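Local coordinates for pirin family protein (Acinetobacter baumannii, PDB 6D0P) that probably acts as an iron-dependent quercetin 2,3-dioxygenase of the pirin family, with a bicupin fold that holds manganese in this crystal, at residues F41-F52 / G120-N131. Numbering follows the deposited sequence. Where two conformers were deposited one is given.
Sequences FLLLDYAAPYNF and GGLFEMVQLWVN
Strands 41-52 and 121-131 run antiparallel, joined by ten backbone hydrogen bonds, with the register slipping by one residue at two beta bulges. The first is a classic bulge, L42 and L43 both facing W129: L42 N bonds to W129 O, and W129 N to L43 O. At the second, between A47 and Y50, a water bridges A48 O and F123 O, donating to both carbonyls, two acceptors that cannot bond to each other directly. On the metal-site side, L43 CD2 sits 3.8 Å from the centroid of the five-membered ring of W129, almost straight above it, a CH-pi contact. W129 NE1 donates within the indole plane to Q127 OE1 (3.0 Å), while Q127 NE2 reaches E110, a manganese ligand, making Q127 a second-shell residue. Further along, F52 turns its ring edge to F123, CD2 lying 3.7 Å from F123 CB. On the opposite face, which Y46 shares with L44 and L128, Y46 OH donates to E124 OE2 at 2.6 Å, on the anti side of the carboxylate; E124 stretches out, CG anti to the backbone N (chi1 -178°), to get there. K247 forms a salt bridge with that same oxygen, and P49 CG packs against E124 CD. The pair lies mid-sheet in the N-terminal cupin, between strands 23-30 and 69-75, with F41, L44 and L128 packed on L251 of strand 245-253.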
loop_
_atom_site.group_PDB
_atom_site.type_symbol
_atom_site.label_atom_id
_atom_site.label_comp_id
_atom_site.label_asym_id
_atom_site.label_seq_id
_atom_site.Cartn_x
_atom_site.Cartn_y
_atom_site.Cartn_z
ATOM N N PHE A 41 8.446 -1.840 3.980
ATOM C CA PHE A 41 7.030 -2.065 3.904
ATOM C C PHE A 41 6.578 -2.836 5.136
ATOM O O PHE A 41 7.282 -3.706 5.584
ATOM C CB PHE A 41 6.671 -2.729 2.576
ATOM C CG PHE A 41 7.157 -1.890 1.427
ATOM C CD1 PHE A 41 6.507 -0.712 1.100
ATOM C CD2 PHE A 41 8.315 -2.224 0.744
ATOM C CE1 PHE A 41 6.983 0.118 0.093
ATOM C CE2 PHE A 41 8.782 -1.406 -0.272
ATOM C CZ PHE A 41 8.120 -0.240 -0.595
ATOM N N LEU A 42 5.378 -2.525 5.627
ATOM C CA LEU A 42 4.870 -3.129 6.885
ATOM C C LEU A 42 3.635 -4.014 6.677
ATOM O O LEU A 42 3.472 -5.004 7.406
ATOM C CB LEU A 42 4.477 -2.004 7.844
ATOM C CG LEU A 42 5.622 -1.224 8.482
ATOM C CD1 LEU A 42 5.083 0.010 9.183
ATOM C CD2 LEU A 42 6.413 -2.124 9.424
ATOM N N LEU A 43 2.785 -3.669 5.734
ATOM C CA LEU A 43 1.506 -4.349 5.592
ATOM C C LEU A 43 0.878 -4.016 4.244
ATOM O O LEU A 43 0.985 -2.897 3.773
ATOM C CB LEU A 43 0.591 -3.868 6.717
ATOM C CG LEU A 43 -0.752 -4.576 6.808
ATOM C CD1 LEU A 43 -0.890 -5.307 8.128
ATOM C CD2 LEU A 43 -1.881 -3.617 6.575
ATOM N N LEU A 44 0.197 -4.994 3.664
ATOM C CA LEU A 44 -0.580 -4.771 2.432
ATOM C C LEU A 44 -1.893 -5.538 2.561
ATOM O O LEU A 44 -1.905 -6.793 2.738
ATOM C CB LEU A 44 0.189 -5.210 1.177
ATOM C CG LEU A 44 -0.403 -4.727 -0.152
ATOM C CD1 LEU A 44 0.582 -4.920 -1.298
ATOM C CD2 LEU A 44 -1.711 -5.431 -0.485
ATOM N N ASP A 45 -2.974 -4.770 2.521
ATOM C CA ASP A 45 -4.337 -5.307 2.531
ATOM C C ASP A 45 -4.977 -5.002 1.176
ATOM O O ASP A 45 -5.000 -3.837 0.738
ATOM C CB ASP A 45 -5.204 -4.694 3.622
ATOM C CG ASP A 45 -5.014 -5.293 5.002
ATOM O OD1 ASP A 45 -4.430 -6.402 5.095
ATOM O OD2 ASP A 45 -5.502 -4.649 5.974
ATOM N N TYR A 46 -5.506 -6.027 0.534
ATOM C CA TYR A 46 -6.143 -5.835 -0.764
ATOM C C TYR A 46 -7.644 -6.102 -0.690
ATOM O O TYR A 46 -8.072 -7.233 -0.441
ATOM C CB TYR A 46 -5.493 -6.748 -1.805
ATOM C CG TYR A 46 -6.172 -6.802 -3.148
ATOM C CD1 TYR A 46 -6.588 -5.656 -3.794
ATOM C CD2 TYR A 46 -6.334 -8.002 -3.815
ATOM C CE1 TYR A 46 -7.180 -5.699 -5.053
ATOM C CE2 TYR A 46 -6.919 -8.061 -5.074
ATOM C CZ TYR A 46 -7.356 -6.908 -5.694
ATOM O OH TYR A 46 -7.946 -6.958 -6.934
ATOM N N ALA A 47 -8.444 -5.069 -0.911
ATOM C CA ALA A 47 -9.882 -5.269 -1.042
ATOM C C ALA A 47 -10.152 -5.631 -2.503
ATOM O O ALA A 47 -10.209 -4.739 -3.361
ATOM C CB ALA A 47 -10.634 -4.035 -0.636
ATOM N N ALA A 48 -10.216 -6.919 -2.796
ATOM C CA ALA A 48 -10.558 -7.373 -4.130
ATOM C C ALA A 48 -11.991 -6.924 -4.445
ATOM O O ALA A 48 -12.762 -6.681 -3.515
ATOM C CB ALA A 48 -10.411 -8.866 -4.210
ATOM N N PRO A 49 -12.348 -6.816 -5.724
ATOM C CA PRO A 49 -13.681 -6.300 -6.134
ATOM C C PRO A 49 -14.821 -6.954 -5.345
ATOM O O PRO A 49 -14.949 -8.184 -5.333
ATOM C CB PRO A 49 -13.771 -6.589 -7.634
ATOM C CG PRO A 49 -12.328 -6.524 -8.075
ATOM C CD PRO A 49 -11.547 -7.126 -6.926
ATOM N N TYR A 50 -15.598 -6.116 -4.676
ATOM C CA TYR A 50 -16.697 -6.569 -3.831
ATOM C C TYR A 50 -17.894 -5.646 -4.053
ATOM O O TYR A 50 -17.770 -4.422 -4.009
ATOM C CB TYR A 50 -16.259 -6.570 -2.360
ATOM C CG TYR A 50 -17.260 -7.161 -1.407
ATOM C CD1 TYR A 50 -18.345 -6.430 -0.951
ATOM C CD2 TYR A 50 -17.116 -8.462 -0.946
ATOM C CE1 TYR A 50 -19.263 -6.975 -0.063
ATOM C CE2 TYR A 50 -18.022 -9.015 -0.052
ATOM C CZ TYR A 50 -19.091 -8.268 0.389
ATOM O OH TYR A 50 -19.965 -8.813 1.278
ATOM N N ASN A 51 -19.057 -6.234 -4.268
ATOM C CA ASN A 51 -20.236 -5.451 -4.576
ATOM C C ASN A 51 -20.925 -4.911 -3.312
ATOM O O ASN A 51 -21.334 -5.673 -2.440
ATOM C CB ASN A 51 -21.272 -6.272 -5.343
ATOM C CG ASN A 51 -22.438 -5.399 -5.750
ATOM O OD1 ASN A 51 -22.233 -4.373 -6.378
ATOM N ND2 ASN A 51 -23.647 -5.770 -5.356
ATOM N N PHE A 52 -21.100 -3.595 -3.268
ATOM C CA PHE A 52 -21.883 -2.972 -2.221
ATOM C C PHE A 52 -23.112 -2.327 -2.860
ATOM O O PHE A 52 -22.971 -1.447 -3.694
ATOM C CB PHE A 52 -21.095 -1.901 -1.478
ATOM C CG PHE A 52 -20.042 -2.457 -0.567
ATOM C CD1 PHE A 52 -20.385 -2.911 0.698
ATOM C CD2 PHE A 52 -18.723 -2.555 -0.979
ATOM C CE1 PHE A 52 -19.425 -3.447 1.538
ATOM C CE2 PHE A 52 -17.762 -3.092 -0.130
ATOM C CZ PHE A 52 -18.120 -3.527 1.127
ATOM N N GLY A 120 -23.575 2.707 -5.066
ATOM C CA GLY A 120 -23.194 1.309 -4.919
ATOM C C GLY A 120 -22.339 0.831 -6.090
ATOM O O GLY A 120 -21.956 1.613 -6.936
ATOM N N GLY A 121 -22.068 -0.459 -6.150
ATOM C CA GLY A 121 -21.220 -1.037 -7.194
ATOM C C GLY A 121 -19.993 -1.726 -6.599
ATOM O O GLY A 121 -19.936 -1.938 -5.391
ATOM N N LEU A 122 -19.016 -2.061 -7.446
ATOM C CA LEU A 122 -17.832 -2.776 -6.995
ATOM C C LEU A 122 -16.874 -1.804 -6.309
ATOM O O LEU A 122 -16.658 -0.680 -6.749
ATOM C CB LEU A 122 -17.124 -3.454 -8.177
ATOM C CG LEU A 122 -17.902 -4.560 -8.887
ATOM C CD1 LEU A 122 -17.177 -5.014 -10.146
ATOM C CD2 LEU A 122 -18.147 -5.733 -7.953
ATOM N N PHE A 123 -16.292 -2.292 -5.239
ATOM C CA PHE A 123 -15.325 -1.574 -4.464
ATOM C C PHE A 123 -14.012 -2.346 -4.563
ATOM O O PHE A 123 -14.006 -3.555 -4.355
ATOM C CB PHE A 123 -15.798 -1.468 -3.013
ATOM C CG PHE A 123 -14.886 -0.687 -2.107
ATOM C CD1 PHE A 123 -14.906 0.702 -2.107
ATOM C CD2 PHE A 123 -14.024 -1.333 -1.241
ATOM C CE1 PHE A 123 -14.089 1.431 -1.260
ATOM C CE2 PHE A 123 -13.207 -0.606 -0.391
ATOM C CZ PHE A 123 -13.233 0.774 -0.404
ATOM N N GLU A 124 -12.919 -1.669 -4.869
ATOM C CA GLU A 124 -11.628 -2.332 -4.972
ATOM C C GLU A 124 -10.562 -1.323 -4.564
ATOM O O GLU A 124 -10.549 -0.205 -5.082
ATOM C CB GLU A 124 -11.390 -2.842 -6.400
ATOM C CG GLU A 124 -10.062 -3.586 -6.571
ATOM C CD GLU A 124 -9.723 -3.962 -8.010
ATOM O OE1 GLU A 124 -10.334 -3.351 -8.934
ATOM O OE2 GLU A 124 -8.831 -4.852 -8.205
HETATM N N MSE A 125 -9.696 -1.707 -3.632
HETATM C CA MSE A 125 -8.640 -0.809 -3.179
HETATM C C MSE A 125 -7.514 -1.574 -2.576
HETATM O O MSE A 125 -7.640 -2.758 -2.318
HETATM C CB MSE A 125 -9.180 0.234 -2.179
HETATM C CG MSE A 125 -9.595 -0.318 -0.828
HETATM SE SE MSE A 125 -9.464 1.062 0.604
HETATM C CE MSE A 125 -8.050 0.083 1.550
ATOM N N VAL A 126 -6.391 -0.889 -2.398
ATOM C CA VAL A 126 -5.221 -1.413 -1.693
ATOM C C VAL A 126 -4.857 -0.418 -0.583
ATOM O O VAL A 126 -4.914 0.835 -0.809
ATOM C CB VAL A 126 -4.013 -1.624 -2.631
ATOM C CG1 VAL A 126 -2.695 -1.671 -1.861
ATOM C CG2 VAL A 126 -4.184 -2.884 -3.464
ATOM N N GLN A 127 -4.569 -0.940 0.602
ATOM C CA GLN A 127 -3.962 -0.130 1.662
ATOM C C GLN A 127 -2.596 -0.742 2.002
ATOM O O GLN A 127 -2.476 -1.945 2.311
ATOM C CB GLN A 127 -4.823 0.061 2.918
ATOM C CG GLN A 127 -4.117 0.980 3.935
ATOM C CD GLN A 127 -4.988 1.540 5.040
ATOM O OE1 GLN A 127 -4.837 1.172 6.216
ATOM N NE2 GLN A 127 -5.917 2.427 4.668
ATOM N N LEU A 128 -1.572 0.094 1.876
ATOM C CA LEU A 128 -0.197 -0.260 2.124
ATOM C C LEU A 128 0.343 0.569 3.293
ATOM O O LEU A 128 0.204 1.808 3.303
ATOM C CB LEU A 128 0.596 0.044 0.846
ATOM C CG LEU A 128 2.119 -0.052 0.947
ATOM C CD1 LEU A 128 2.554 -1.496 1.033
ATOM C CD2 LEU A 128 2.786 0.594 -0.257
ATOM N N TRP A 129 0.937 -0.077 4.274
ATOM C CA TRP A 129 1.604 0.628 5.344
ATOM C C TRP A 129 3.105 0.657 5.027
ATOM O O TRP A 129 3.671 -0.388 4.707
ATOM C CB TRP A 129 1.373 -0.062 6.672
ATOM C CG TRP A 129 -0.027 -0.030 7.194
ATOM C CD1 TRP A 129 -1.176 0.346 6.549
ATOM C CD2 TRP A 129 -0.428 -0.505 8.487
ATOM N NE1 TRP A 129 -2.246 0.206 7.388
ATOM C CE2 TRP A 129 -1.822 -0.316 8.582
ATOM C CE3 TRP A 129 0.269 -0.993 9.598
ATOM C CZ2 TRP A 129 -2.530 -0.652 9.734
ATOM C CZ3 TRP A 129 -0.430 -1.312 10.743
ATOM C CH2 TRP A 129 -1.814 -1.162 10.799
ATOM N N VAL A 130 3.704 1.820 5.144
ATOM C CA VAL A 130 5.121 2.045 4.909
ATOM C C VAL A 130 5.753 2.558 6.203
ATOM O O VAL A 130 5.281 3.550 6.809
ATOM C CB VAL A 130 5.354 3.043 3.769
ATOM C CG1 VAL A 130 6.835 3.239 3.480
ATOM C CG2 VAL A 130 4.615 2.624 2.505
ATOM N N ASN A 131 6.865 1.953 6.575
ATOM C CA ASN A 131 7.537 2.319 7.797
ATOM C C ASN A 131 8.351 3.599 7.592
ATOM O O ASN A 131 8.712 3.957 6.489
ATOM C CB ASN A 131 8.436 1.187 8.305
ATOM C CG ASN A 131 8.620 1.189 9.814
ATOM O OD1 ASN A 131 8.119 2.078 10.516
ATOM N ND2 ASN A 131 9.299 0.159 10.333
HETATM O O HOH W 1 -13.716 -4.770 -1.800
#